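Local coordinates for protein putative transcription regulator (Lactobacillus plantarum WCFS1, PDB 3COL) that probably binds DNA as a TetR-family dimer, using an N-terminal helix-turn-helix domain, and so regulates transcription, at residues I83-R88 with A144-Q149; R90-Q95 with L154-V159. All blocks are in the same frame, centred on the assembly; numbering follows the deposited sequence.

Interaction 1 of 2, residues I83-R88 with A144-Q149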
loop_
_atom_site.group_PDB
_atom_site.type_symbol
_atom_site.label_atom_id
_atom_site.label_comp_id
_atom_site.label_asym_id
_atom_site.label_seq_id
_atom_site.Cartn_x
_atom_site.Cartn_y
_atom_site.Cartn_z
ATOM N N ILE A 83 17.978 12.339 -22.257
ATOM C CA ILE A 83 17.893 10.883 -22.112
ATOM C C ILE A 83 16.441 10.451 -22.376
ATOM O O ILE A 83 15.495 11.079 -21.896
ATOM C CB ILE A 83 18.315 10.408 -20.694
ATOM C CG1 ILE A 83 19.701 10.936 -20.325
ATOM C CG2 ILE A 83 18.234 8.843 -20.547
ATOM C CD1 ILE A 83 20.800 10.658 -21.355
ATOM N N ASP A 84 16.242 9.395 -23.157
ATOM C CA ASP A 84 14.861 9.080 -23.471
ATOM C C ASP A 84 14.097 8.644 -22.211
ATOM O O ASP A 84 14.677 8.105 -21.253
ATOM C CB ASP A 84 14.758 8.051 -24.585
ATOM C CG ASP A 84 15.030 6.678 -24.107
ATOM O OD1 ASP A 84 16.230 6.353 -23.907
ATOM O OD2 ASP A 84 14.042 5.933 -23.936
ATOM N N VAL A 85 12.797 8.925 -22.191
ATOM C CA VAL A 85 12.034 8.717 -20.967
ATOM C C VAL A 85 11.945 7.272 -20.540
ATOM O O VAL A 85 11.791 7.000 -19.356
ATOM C CB VAL A 85 10.613 9.324 -21.034
ATOM C CG1 VAL A 85 10.714 10.833 -21.088
ATOM C CG2 VAL A 85 9.805 8.760 -22.245
ATOM N N THR A 86 12.021 6.348 -21.500
ATOM C CA THR A 86 11.866 4.915 -21.240
ATOM C C THR A 86 13.018 4.422 -20.410
ATOM O O THR A 86 12.838 3.629 -19.454
ATOM C CB THR A 86 11.717 4.091 -22.591
ATOM O OG1 THR A 86 10.447 4.388 -23.166
ATOM C CG2 THR A 86 11.803 2.571 -22.371
ATOM N N THR A 87 14.214 4.865 -20.810
ATOM C CA THR A 87 15.454 4.599 -20.080
ATOM C C THR A 87 15.389 5.207 -18.641
ATOM O O THR A 87 15.721 4.535 -17.672
ATOM C CB THR A 87 16.668 5.173 -20.870
ATOM O OG1 THR A 87 16.744 4.510 -22.142
ATOM C CG2 THR A 87 17.999 4.964 -20.118
ATOM N N ARG A 88 15.006 6.480 -18.528
ATOM C CA ARG A 88 14.963 7.135 -17.224
ATOM C C ARG A 88 13.934 6.509 -16.282
ATOM O O ARG A 88 14.192 6.423 -15.103
ATOM C CB ARG A 88 14.679 8.648 -17.357
ATOM C CG ARG A 88 15.829 9.420 -17.978
ATOM C CD ARG A 88 15.533 10.914 -17.895
ATOM N NE ARG A 88 14.813 11.384 -19.072
ATOM C CZ ARG A 88 14.104 12.506 -19.128
ATOM N NH1 ARG A 88 13.511 12.840 -20.270
ATOM N NH2 ARG A 88 13.989 13.282 -18.057
ATOM N N ALA A 144 4.220 11.969 -24.291
ATOM C CA ALA A 144 4.875 11.363 -25.443
ATOM C C ALA A 144 4.135 10.104 -25.894
ATOM O O ALA A 144 4.497 9.488 -26.897
ATOM C CB ALA A 144 6.288 11.046 -25.119
ATOM N N LYS A 145 3.093 9.759 -25.155
ATOM C CA LYS A 145 2.363 8.514 -25.297
ATOM C C LYS A 145 3.237 7.261 -25.092
ATOM O O LYS A 145 2.983 6.207 -25.674
ATOM C CB LYS A 145 1.545 8.489 -26.600
ATOM C CG LYS A 145 0.417 9.551 -26.616
ATOM C CD LYS A 145 -0.786 9.115 -27.487
ATOM C CE LYS A 145 -1.944 10.131 -27.460
ATOM N NZ LYS A 145 -2.694 10.168 -28.796
ATOM N N VAL A 146 4.243 7.403 -24.235
ATOM C CA VAL A 146 5.110 6.301 -23.844
ATOM C C VAL A 146 4.467 5.481 -22.728
ATOM O O VAL A 146 4.532 4.241 -22.731
ATOM C CB VAL A 146 6.483 6.843 -23.432
ATOM C CG1 VAL A 146 7.299 5.804 -22.723
ATOM C CG2 VAL A 146 7.239 7.339 -24.707
ATOM N N ILE A 147 3.861 6.150 -21.753
ATOM C CA ILE A 147 3.102 5.424 -20.728
ATOM C C ILE A 147 1.628 5.852 -20.797
ATOM O O ILE A 147 1.296 6.865 -21.456
ATOM C CB ILE A 147 3.716 5.608 -19.316
ATOM C CG1 ILE A 147 3.523 7.060 -18.845
ATOM C CG2 ILE A 147 5.175 5.091 -19.299
ATOM C CD1 ILE A 147 4.145 7.419 -17.462
ATOM N N LYS A 148 0.757 5.071 -20.168
ATOM C CA LYS A 148 -0.691 5.258 -20.235
ATOM C C LYS A 148 -1.202 6.643 -19.826
ATOM O O LYS A 148 -0.659 7.278 -18.913
ATOM C CB LYS A 148 -1.383 4.195 -19.376
ATOM C CG LYS A 148 -1.197 2.755 -19.924
ATOM C CD LYS A 148 -2.017 1.732 -19.119
ATOM C CE LYS A 148 -2.036 0.347 -19.763
ATOM N NZ LYS A 148 -0.656 -0.278 -19.612
ATOM N N GLN A 149 -2.260 7.111 -20.491
ATOM C CA GLN A 149 -2.891 8.390 -20.110
ATOM C C GLN A 149 -3.669 8.192 -18.825
ATOM O O GLN A 149 -4.895 8.187 -18.826
ATOM C CB GLN A 149 -3.846 8.913 -21.218
ATOM C CG GLN A 149 -3.193 9.060 -22.573
ATOM C CD GLN A 149 -2.067 10.073 -22.558
ATOM O OE1 GLN A 149 -0.957 9.778 -23.011
ATOM N NE2 GLN A 149 -2.337 11.269 -21.997
#

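Interaction 2 of 2, residues R90-Q95 with L154-V159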
loop_
_atom_site.group_PDB
_atom_site.type_symbol
_atom_site.label_atom_id
_atom_site.label_comp_id
_atom_site.label_asym_id
_atom_site.label_seq_id
_atom_site.Cartn_x
_atom_site.Cartn_y
_atom_site.Cartn_z
ATOM N N ARG A 90 13.084 3.282 -16.310
ATOM C CA ARG A 90 13.701 2.043 -15.875
ATOM C C ARG A 90 14.740 2.280 -14.772
ATOM O O ARG A 90 14.760 1.560 -13.766
ATOM C CB ARG A 90 14.307 1.276 -17.061
ATOM C CG ARG A 90 14.699 -0.171 -16.712
ATOM C CD ARG A 90 15.363 -0.897 -17.883
ATOM N NE ARG A 90 16.709 -0.366 -18.133
ATOM C CZ ARG A 90 17.018 0.475 -19.123
ATOM N NH1 ARG A 90 16.087 0.878 -19.960
ATOM N NH2 ARG A 90 18.264 0.901 -19.279
ATOM N N LEU A 91 15.590 3.292 -14.970
ATOM C CA LEU A 91 16.583 3.716 -13.969
ATOM C C LEU A 91 15.901 4.076 -12.663
ATOM O O LEU A 91 16.379 3.714 -11.584
ATOM C CB LEU A 91 17.367 4.939 -14.462
ATOM C CG LEU A 91 18.277 4.765 -15.697
ATOM C CD1 LEU A 91 18.921 6.140 -16.053
ATOM C CD2 LEU A 91 19.332 3.656 -15.506
ATOM N N TYR A 92 14.792 4.811 -12.766
ATOM C CA TYR A 92 14.051 5.186 -11.559
ATOM C C TYR A 92 13.514 3.981 -10.790
ATOM O O TYR A 92 13.714 3.862 -9.590
ATOM C CB TYR A 92 12.917 6.169 -11.900
ATOM C CG TYR A 92 12.015 6.456 -10.727
ATOM C CD1 TYR A 92 12.511 7.042 -9.569
ATOM C CD2 TYR A 92 10.682 6.099 -10.768
ATOM C CE1 TYR A 92 11.670 7.282 -8.484
ATOM C CE2 TYR A 92 9.855 6.318 -9.701
ATOM C CZ TYR A 92 10.358 6.903 -8.567
ATOM O OH TYR A 92 9.502 7.140 -7.513
ATOM N N VAL A 93 12.792 3.109 -11.479
ATOM C CA VAL A 93 12.169 1.991 -10.837
ATOM C C VAL A 93 13.239 1.032 -10.307
ATOM O O VAL A 93 13.062 0.425 -9.262
ATOM C CB VAL A 93 11.180 1.266 -11.789
ATOM C CG1 VAL A 93 10.518 0.083 -11.070
ATOM C CG2 VAL A 93 10.099 2.252 -12.278
ATOM N N GLN A 94 14.343 0.888 -11.027
ATOM C CA GLN A 94 15.405 0.009 -10.545
ATOM C C GLN A 94 16.037 0.524 -9.233
ATOM O O GLN A 94 16.329 -0.266 -8.325
ATOM C CB GLN A 94 16.448 -0.231 -11.626
ATOM C CG GLN A 94 17.704 -0.909 -11.138
ATOM C CD GLN A 94 18.234 -1.806 -12.182
ATOM O OE1 GLN A 94 18.432 -1.394 -13.336
ATOM N NE2 GLN A 94 18.436 -3.064 -11.821
ATOM N N GLN A 95 16.237 1.833 -9.135
ATOM C CA GLN A 95 16.663 2.454 -7.866
ATOM C C GLN A 95 15.657 2.249 -6.701
ATOM O O GLN A 95 16.045 1.846 -5.603
ATOM C CB GLN A 95 16.960 3.950 -8.083
ATOM C CG GLN A 95 17.491 4.702 -6.845
ATOM C CD GLN A 95 18.633 3.973 -6.110
ATOM O OE1 GLN A 95 19.510 3.350 -6.727
ATOM N NE2 GLN A 95 18.626 4.070 -4.779
ATOM N N LEU A 154 -1.354 6.911 -10.166
ATOM C CA LEU A 154 -1.551 5.495 -10.505
ATOM C C LEU A 154 -0.271 4.793 -10.965
ATOM O O LEU A 154 -0.016 3.644 -10.602
ATOM C CB LEU A 154 -2.642 5.290 -11.562
ATOM C CG LEU A 154 -4.129 5.525 -11.263
ATOM C CD1 LEU A 154 -5.051 4.519 -12.008
ATOM C CD2 LEU A 154 -4.415 5.488 -9.864
ATOM N N HIS A 155 0.512 5.491 -11.778
ATOM C CA HIS A 155 1.856 5.077 -12.162
ATOM C C HIS A 155 2.814 4.941 -10.970
ATOM O O HIS A 155 3.475 3.900 -10.817
ATOM C CB HIS A 155 2.417 6.056 -13.186
ATOM C CG HIS A 155 1.810 5.897 -14.549
ATOM N ND1 HIS A 155 0.978 6.847 -15.124
ATOM C CD2 HIS A 155 1.905 4.893 -15.443
ATOM C CE1 HIS A 155 0.591 6.425 -16.321
ATOM N NE2 HIS A 155 1.151 5.244 -16.534
HETATM N N MSE A 156 2.886 5.998 -10.150
HETATM C CA MSE A 156 3.610 5.973 -8.863
HETATM C C MSE A 156 3.168 4.799 -7.995
HETATM O O MSE A 156 3.984 4.070 -7.442
HETATM C CB MSE A 156 3.361 7.276 -8.094
HETATM C CG MSE A 156 4.102 8.480 -8.662
HETATM SE SE MSE A 156 6.022 8.138 -8.657
HETATM C CE MSE A 156 6.379 8.324 -6.734
ATOM N N GLY A 157 1.857 4.635 -7.894
ATOM C CA GLY A 157 1.215 3.598 -7.059
ATOM C C GLY A 157 1.620 2.183 -7.437
ATOM O O GLY A 157 1.954 1.377 -6.555
ATOM N N VAL A 158 1.608 1.866 -8.731
ATOM C CA VAL A 158 2.009 0.541 -9.186
ATOM C C VAL A 158 3.500 0.235 -8.908
ATOM O O VAL A 158 3.839 -0.889 -8.491
ATOM C CB VAL A 158 1.606 0.255 -10.681
ATOM C CG1 VAL A 158 2.388 1.134 -11.682
ATOM C CG2 VAL A 158 1.885 -1.197 -11.007
ATOM N N VAL A 159 4.370 1.231 -9.129
ATOM C CA VAL A 159 5.775 1.150 -8.799
ATOM C C VAL A 159 5.964 0.862 -7.315
ATOM O O VAL A 159 6.638 -0.097 -6.924
ATOM C CB VAL A 159 6.503 2.471 -9.166
ATOM C CG1 VAL A 159 8.015 2.479 -8.634
ATOM C CG2 VAL A 159 6.486 2.660 -10.648
#

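Interaction 1 of 2, residues I83-R88 with A144-Q149
The capped N-terminal turn of helix 85-102 meets the loop that follows the Schellman motif at the end of helix 133-143 where V85 and T86 close over V146, in what is probably the C-terminal dimerisation domain. One valine methyl does most of the work: V85 CG2 lies 3.8 Å from V146 CG2 and 3.9 Å from V146 CG1, so it rests against both branches at a slant. V146 CG1, anti to its own backbone nitrogen (chi1 167°), is directed at V85 CG2 and at T86 OG1, 3.5 Å away in van der Waals contact.

D84 is the N-cap: its OD2 takes weak bonds from T86 N and T87 N, and T87 OG1 donates to D84 OD1 over 2.6 Å, on the syn side but tilted out of the carboxylate plane. K145 takes positive phi (59°) with two bonds back into the last turn of its helix, completing the Schellman motif, and V146 follows directly. W190 of helix 182-193 touches both T86 and V146. With no hydrogen bond across and only 111 Å² buried, the junction depends on methyl packing, while the carboxylate of D84 is spent on capping its own helix.

Interaction 2 of 2, residues R90-Q95 with L154-V159
The hydroxyl oxygen of Y92 is the polar atom of this contact, at the far end of the ring, met by the end of selenomethionine M156: Y92 OH lies 3.4 Å from M156 CE and 3.8 Å from M156 SE. In this conformer the chain folds at chi2 (-59°) and again at chi3, turning the methyl back toward the phenol, and the two side chains cross at about a right angle. The selenium sits 5.5 Å from the centroid of the Y92 ring, 67° off the ring normal: an oblique Met-aromatic contact. These M156 values hold for one of two modelled conformers and are doubtful, as is the Met-aromatic reading.

V159, about one turn further along helix 152-171, supplies the second half: V159 CG1 reaches Y92 CE2 at 4.4 Å and V159 CG2 meets V93 CG2 at 4.0 Å. The segments' axes approach to 11.7 Å with directions 43° apart. Both helices probably belong to the C-terminal regulatory and dimerisation domain of a TetR-type regulator: they follow the N-terminal helix-turn-helix, and V158 meets V158 of the second subunit. V134 of helix 133-143 touches both Y92 and M156. No hydrogen bond crosses the 180 Å² buried, so the contact is probably held by apolar packing of the V93 and V159 methyls and the Y92 ring, perhaps aided by the M156 selenium, which stands in for methionine sulfur.

How the interactions relate
Both interactions use helix 85-102, interaction 1 at its N-terminal turn and interaction 2 further along, and their centres lie about 12 Å apart. Interaction 1 is a surface contact between a helix start and a loop; interaction 2 is a mostly buried helix-to-helix contact, closer to the centre of the chain. The first is small, valine on valine with a threonine hydroxyl at its edge, whereas the second adds an aromatic ring and selenium. They touch through H155, whose CE1 is 3.0 Å from K148 O. Both reach the second subunit: K148 makes a salt bridge to D191 there, and L154 and H155 pack on it, consistent with a TetR-type dimer interface.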